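Local coordinates for hypothetical protein NMB0488 (Neisseria meningitidis, PDB 2GKP) that is of uncharacterised function but, as a member of the CdiI family, probably acts as an immunity protein that neutralises a contact-dependent growth inhibition toxin, at residues Glu89-Lys94 and Ala106-Met111; Glu52-Thr57 and Ala157-Ala162. All coordinates share one frame; numbering follows the deposited sequence. Where two conformers were deposited one is given.

Both interactions are buried, apolar helix contacts without a hydrogen bond across them, and each joins different parts of one CDI immunity domain. Interaction 1 packs helix 81-99 on helix 104-108, two neighbours in sequence; interaction 2 brings helix 51-63 against helix 152-164, some 100 residues further on, so that interaction 1 is nested inside the loop it closes. Their centres lie 22 Å apart and their nearest atoms about 11 Å, without touching. A beta-mercaptoethanol molecule, probably from the crystallisation liquor, lies about 4 Å from the Val92 side chain in interaction 1. A bound sodium ion is about 6 Å from the Trp91 side chain, and one is about 11 Å from that of Leu159.

Interaction 1: residues Glu89-Lys94 and Ala106-Met111; sequences EDWVAK and ALFKNM
Val92 on helix 81-99 and Leu107 on the short helix 104-108 make the closest backbone approach, with 8.4 Å between Val92 CA and Leu107 CA, and Phe108 to Met111 form a type I beta turn, closed by the hydrogen bond from Met111 N to Phe108 O. The Phe108 ring reaches across this gap and meets Trp91 and Val92 with its rim. Trp91 has CG anti to the backbone N (chi1 171°), which brings the far rim of the indole, CZ3 and CH2, up to Phe108, and its CZ3 comes 3.6 Å from Phe108 CZ. The two rings meet rim to rim with planes at 46° and the six-membered ring centroids 6.0 Å apart, so neither lies over the face of the other. Val92 adds a second contact at the same edge: its CG2 lies 3.9 Å from Phe108 CZ, near the plane of the ring. The other methyl branch, CG1, divides its packing between Phe108 CE2 and Leu107 CD2, at 4.1 Å from Leu107 CD2. That leucine methyl also rests over one face of the Phe108 ring, 3.8 Å above its plane and offset toward the rim. Dispersion and apolar burial therefore carry the contact. Beside it, Glu89 forms a salt bridge with Arg104, a polar tie between the two helices. Leu107 also packs on Leu95 and Cys96 of helix 81-99, while the Trp91 ring meets His38 of strand 34-45 and Met111 O accepts a hydrogen bond from Trp136 NE1 of strand 135-138.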
loop_
_atom_site.group_PDB
_atom_site.type_symbol
_atom_site.label_atom_id
_atom_site.label_comp_id
_atom_site.label_asym_id
_atom_site.label_seq_id
_atom_site.Cartn_x
_atom_site.Cartn_y
_atom_site.Cartn_z
ATOM N N GLU A 89 -15.239 4.127 3.086
ATOM C CA GLU A 89 -15.678 5.318 3.823
ATOM C C GLU A 89 -15.225 5.262 5.291
ATOM O O GLU A 89 -14.800 6.284 5.857
ATOM C CB GLU A 89 -17.200 5.483 3.684
ATOM C CG GLU A 89 -17.599 5.953 2.267
ATOM C CD GLU A 89 -16.946 7.277 1.853
ATOM O OE1 GLU A 89 -17.003 8.234 2.639
ATOM O OE2 GLU A 89 -16.393 7.361 0.720
ATOM N N ASP A 90 -15.261 4.075 5.893
ATOM C CA ASP A 90 -14.735 3.950 7.242
ATOM C C ASP A 90 -13.242 4.273 7.273
ATOM O O ASP A 90 -12.783 4.924 8.201
ATOM C CB ASP A 90 -15.051 2.570 7.814
ATOM C CG ASP A 90 -16.541 2.374 8.097
ATOM O OD1 ASP A 90 -17.305 3.366 8.083
ATOM O OD2 ASP A 90 -16.941 1.224 8.356
ATOM N N TRP A 91 -12.485 3.823 6.271
ATOM C CA TRP A 91 -11.041 4.091 6.201
ATOM C C TRP A 91 -10.785 5.558 6.100
ATOM O O TRP A 91 -9.900 6.083 6.790
ATOM C CB TRP A 91 -10.429 3.337 4.997
ATOM C CG TRP A 91 -8.991 3.668 4.668
ATOM C CD1 TRP A 91 -7.897 3.169 5.273
ATOM C CD2 TRP A 91 -8.537 4.551 3.638
ATOM N NE1 TRP A 91 -6.763 3.693 4.690
ATOM C CE2 TRP A 91 -7.140 4.506 3.650
ATOM C CE3 TRP A 91 -9.181 5.297 2.643
ATOM C CZ2 TRP A 91 -6.366 5.272 2.794
ATOM C CZ3 TRP A 91 -8.410 6.040 1.778
ATOM C CH2 TRP A 91 -7.016 6.008 1.838
ATOM N N VAL A 92 -11.553 6.258 5.270
ATOM C CA VAL A 92 -11.359 7.711 5.135
ATOM C C VAL A 92 -11.653 8.447 6.453
ATOM O O VAL A 92 -10.848 9.256 6.921
ATOM C CB VAL A 92 -12.293 8.283 4.033
ATOM C CG1 VAL A 92 -12.163 9.802 3.941
ATOM C CG2 VAL A 92 -11.942 7.714 2.684
ATOM N N ALA A 93 -12.777 8.131 7.076
ATOM C CA ALA A 93 -13.146 8.775 8.328
ATOM C C ALA A 93 -12.078 8.507 9.392
ATOM O O ALA A 93 -11.686 9.419 10.150
ATOM C CB ALA A 93 -14.532 8.258 8.772
ATOM N N LYS A 94 -11.586 7.268 9.469
ATOM C CA LYS A 94 -10.594 6.933 10.500
ATOM C C LYS A 94 -9.276 7.629 10.255
ATOM O O LYS A 94 -8.642 8.084 11.200
ATOM C CB LYS A 94 -10.364 5.422 10.612
ATOM C CG LYS A 94 -11.402 4.703 11.455
ATOM C CD LYS A 94 -11.158 3.182 11.500
ATOM C CE LYS A 94 -12.485 2.413 11.596
ATOM N NZ LYS A 94 -12.372 0.926 11.395
ATOM N N ALA A 106 -8.772 17.850 2.282
ATOM C CA ALA A 106 -7.465 18.126 2.850
ATOM C C ALA A 106 -6.687 16.842 3.037
ATOM O O ALA A 106 -5.498 16.808 2.773
ATOM C CB ALA A 106 -7.631 18.867 4.202
ATOM N N LEU A 107 -7.332 15.769 3.495
ATOM C CA LEU A 107 -6.607 14.497 3.667
ATOM C C LEU A 107 -5.919 14.076 2.357
ATOM O O LEU A 107 -4.751 13.628 2.373
ATOM C CB LEU A 107 -7.615 13.415 4.100
ATOM C CG LEU A 107 -7.086 11.974 4.081
ATOM C CD1 LEU A 107 -5.952 11.789 5.092
ATOM C CD2 LEU A 107 -8.235 11.008 4.330
ATOM N N PHE A 108 -6.647 14.191 1.242
ATOM C CA PHE A 108 -6.174 13.641 0.007
ATOM C C PHE A 108 -5.353 14.593 -0.844
ATOM O O PHE A 108 -4.661 14.131 -1.745
ATOM C CB PHE A 108 -7.332 13.088 -0.828
ATOM C CG PHE A 108 -7.924 11.810 -0.286
ATOM C CD1 PHE A 108 -7.207 10.620 -0.366
ATOM C CD2 PHE A 108 -9.174 11.803 0.322
ATOM C CE1 PHE A 108 -7.759 9.429 0.122
ATOM C CE2 PHE A 108 -9.706 10.658 0.801
ATOM C CZ PHE A 108 -9.030 9.468 0.699
ATOM N N LYS A 109 -5.454 15.902 -0.579
ATOM C CA LYS A 109 -4.897 16.900 -1.503
ATOM C C LYS A 109 -3.497 16.580 -2.022
ATOM O O LYS A 109 -3.258 16.652 -3.245
ATOM C CB LYS A 109 -4.928 18.326 -0.909
ATOM C CG LYS A 109 -4.606 19.386 -1.945
ATOM C CD LYS A 109 -4.452 20.795 -1.380
ATOM C CE LYS A 109 -3.886 21.703 -2.458
ATOM N NZ LYS A 109 -2.420 21.533 -2.557
ATOM N N ASN A 110 -2.593 16.228 -1.113
ATOM C CA ASN A 110 -1.188 16.031 -1.481
ATOM C C ASN A 110 -0.758 14.582 -1.357
ATOM O O ASN A 110 0.454 14.290 -1.216
ATOM C CB ASN A 110 -0.294 16.900 -0.610
ATOM C CG ASN A 110 -0.667 18.371 -0.707
ATOM O OD1 ASN A 110 -0.719 18.926 -1.801
ATOM N ND2 ASN A 110 -0.909 19.013 0.431
HETATM N N MSE A 111 -1.748 13.679 -1.368
HETATM C CA MSE A 111 -1.456 12.269 -1.112
HETATM C C MSE A 111 -0.898 11.591 -2.367
HETATM O O MSE A 111 -1.546 11.529 -3.399
HETATM C CB MSE A 111 -2.668 11.526 -0.560
HETATM C CG MSE A 111 -2.349 10.115 -0.128
HETATM SE SE MSE A 111 -3.899 9.206 0.591
HETATM C CE MSE A 111 -4.046 10.100 2.307
#

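Interaction 2: residues Glu52-Thr57 and Ala157-Ala162; sequences ETLGTT and AGLKLA
Leu54 supplies most of the contact from helix 51-63, packing against Leu159 and Lys160 of helix 152-164. Just before it, Thr53 takes no part in the apolar contact but offers its carbonyl to its own helix, one turn on. Leu54 itself points toward the other helix; a chi1 of 178° puts CG opposite the backbone N and sets the branched end against helix 152-164, where its two branching levels meet different partners. Leu54 CG touches the tip of Leu159, 3.9 Å from Leu159 CD1, whereas Leu54 CD2 goes further, lying 3.8 Å from Leu159 CB and 3.6 Å from Lys160 CG. The extended lysine chain crosses this methyl at a slant, with Lys160 CE also 3.9 Å from Leu54 CD2. The aliphatic part of Lys160 thereby lines the edge of the contact, while its ammonium NZ is hydrogen-bonded to Thr49 O, just before helix 51-63. Gly55 follows, with its bare CA 4.3 Å from Leu159 CD1; this methyl also lies near Leu54 O, and Gly55 and Leu159 are the pair whose CA atoms come nearest, at 7.6 Å. Thr57 is turned back onto its own helix: Thr53 O accepts both Thr57 N and Thr57 OG1, which arrive from opposite faces of the carbonyl plane, the hydroxyl OG1 at 2.6 Å from Thr53 O. Thr57 also touches His43 and Leu45 of strand 34-45, and Leu159 packs on Val58 of helix 51-63 and on Ile125 of strand 122-132. The two helix segments cross at 90° with their axes 9.3 Å apart, a perpendicular helix-helix packing in an alpha+beta fold, here set against strands of the antiparallel sheet in a CdiI-family domain.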
loop_
_atom_site.group_PDB
_atom_site.type_symbol
_atom_site.label_atom_id
_atom_site.label_comp_id
_atom_site.label_asym_id
_atom_site.label_seq_id
_atom_site.Cartn_x
_atom_site.Cartn_y
_atom_site.Cartn_z
ATOM N N GLU A 52 15.279 1.541 7.757
ATOM C CA GLU A 52 15.064 0.209 8.312
ATOM C C GLU A 52 13.622 0.017 8.835
ATOM O O GLU A 52 13.013 -1.056 8.591
ATOM C CB GLU A 52 16.164 -0.109 9.346
ATOM C CG GLU A 52 16.347 -1.589 9.676
ATOM C CD GLU A 52 15.344 -2.055 10.708
ATOM O OE1 GLU A 52 14.811 -1.177 11.408
ATOM O OE2 GLU A 52 15.086 -3.277 10.839
ATOM N N THR A 53 13.030 1.043 9.459
ATOM C CA THR A 53 11.670 0.940 9.973
ATOM C C THR A 53 10.695 0.911 8.785
ATOM O O THR A 53 9.715 0.159 8.797
ATOM C CB THR A 53 11.323 2.131 10.941
ATOM O OG1 THR A 53 12.248 2.118 12.038
ATOM C CG2 THR A 53 9.914 1.999 11.505
ATOM N N LEU A 54 10.947 1.727 7.776
ATOM C CA LEU A 54 10.060 1.774 6.624
ATOM C C LEU A 54 10.111 0.425 5.869
ATOM O O LEU A 54 9.056 -0.163 5.549
ATOM C CB LEU A 54 10.464 2.919 5.695
ATOM C CG LEU A 54 9.658 3.099 4.389
ATOM C CD1 LEU A 54 8.136 3.169 4.715
ATOM C CD2 LEU A 54 10.144 4.262 3.536
ATOM N N GLY A 55 11.313 -0.095 5.628
ATOM C CA GLY A 55 11.429 -1.429 4.986
ATOM C C GLY A 55 10.746 -2.549 5.778
ATOM O O GLY A 55 9.958 -3.371 5.233
ATOM N N THR A 56 11.011 -2.604 7.082
ATOM C CA THR A 56 10.362 -3.610 7.938
ATOM C C THR A 56 8.850 -3.499 7.950
ATOM O O THR A 56 8.133 -4.507 7.943
ATOM C CB THR A 56 10.951 -3.530 9.365
ATOM O OG1 THR A 56 12.337 -3.862 9.288
ATOM C CG2 THR A 56 10.256 -4.462 10.358
ATOM N N THR A 57 8.344 -2.271 8.007
ATOM C CA THR A 57 6.901 -2.099 8.063
ATOM C C THR A 57 6.271 -2.583 6.758
ATOM O O THR A 57 5.232 -3.214 6.793
ATOM C CB THR A 57 6.543 -0.593 8.336
ATOM O OG1 THR A 57 7.212 -0.198 9.544
ATOM C CG2 THR A 57 5.046 -0.385 8.493
ATOM N N ALA A 157 15.053 2.454 1.443
ATOM C CA ALA A 157 15.630 3.396 0.490
ATOM C C ALA A 157 14.900 3.353 -0.856
ATOM O O ALA A 157 14.643 4.408 -1.496
ATOM C CB ALA A 157 17.178 3.213 0.325
ATOM N N GLY A 158 14.589 2.150 -1.324
ATOM C CA GLY A 158 13.932 2.031 -2.611
ATOM C C GLY A 158 12.493 2.515 -2.521
ATOM O O GLY A 158 11.968 3.083 -3.471
ATOM N N LEU A 159 11.864 2.357 -1.367
ATOM C CA LEU A 159 10.507 2.905 -1.189
ATOM C C LEU A 159 10.495 4.421 -1.275
ATOM O O LEU A 159 9.613 5.015 -1.928
ATOM C CB LEU A 159 9.900 2.461 0.145
ATOM C CG LEU A 159 9.641 0.946 0.162
ATOM C CD1 LEU A 159 9.650 0.401 1.582
ATOM C CD2 LEU A 159 8.314 0.684 -0.506
ATOM N N LYS A 160 11.460 5.052 -0.597
ATOM C CA LYS A 160 11.545 6.510 -0.602
ATOM C C LYS A 160 11.870 7.015 -2.010
ATOM O O LYS A 160 11.356 8.060 -2.444
ATOM C CB LYS A 160 12.606 6.962 0.417
ATOM C CG LYS A 160 12.100 6.781 1.822
ATOM C CD LYS A 160 12.993 7.485 2.840
ATOM C CE LYS A 160 12.667 7.078 4.270
ATOM N NZ LYS A 160 13.631 7.726 5.255
ATOM N N LEU A 161 12.700 6.272 -2.730
ATOM C CA LEU A 161 13.035 6.602 -4.100
ATOM C C LEU A 161 11.785 6.554 -4.967
ATOM O O LEU A 161 11.517 7.476 -5.772
ATOM C CB LEU A 161 14.096 5.647 -4.649
ATOM C CG LEU A 161 14.524 5.824 -6.104
ATOM C CD1 LEU A 161 15.099 7.239 -6.361
ATOM C CD2 LEU A 161 15.536 4.774 -6.531
ATOM N N ALA A 162 10.989 5.490 -4.816
ATOM C CA ALA A 162 9.785 5.413 -5.611
ATOM C C ALA A 162 8.824 6.553 -5.261
ATOM O O ALA A 162 8.193 7.116 -6.159
ATOM C CB ALA A 162 9.098 4.059 -5.431
#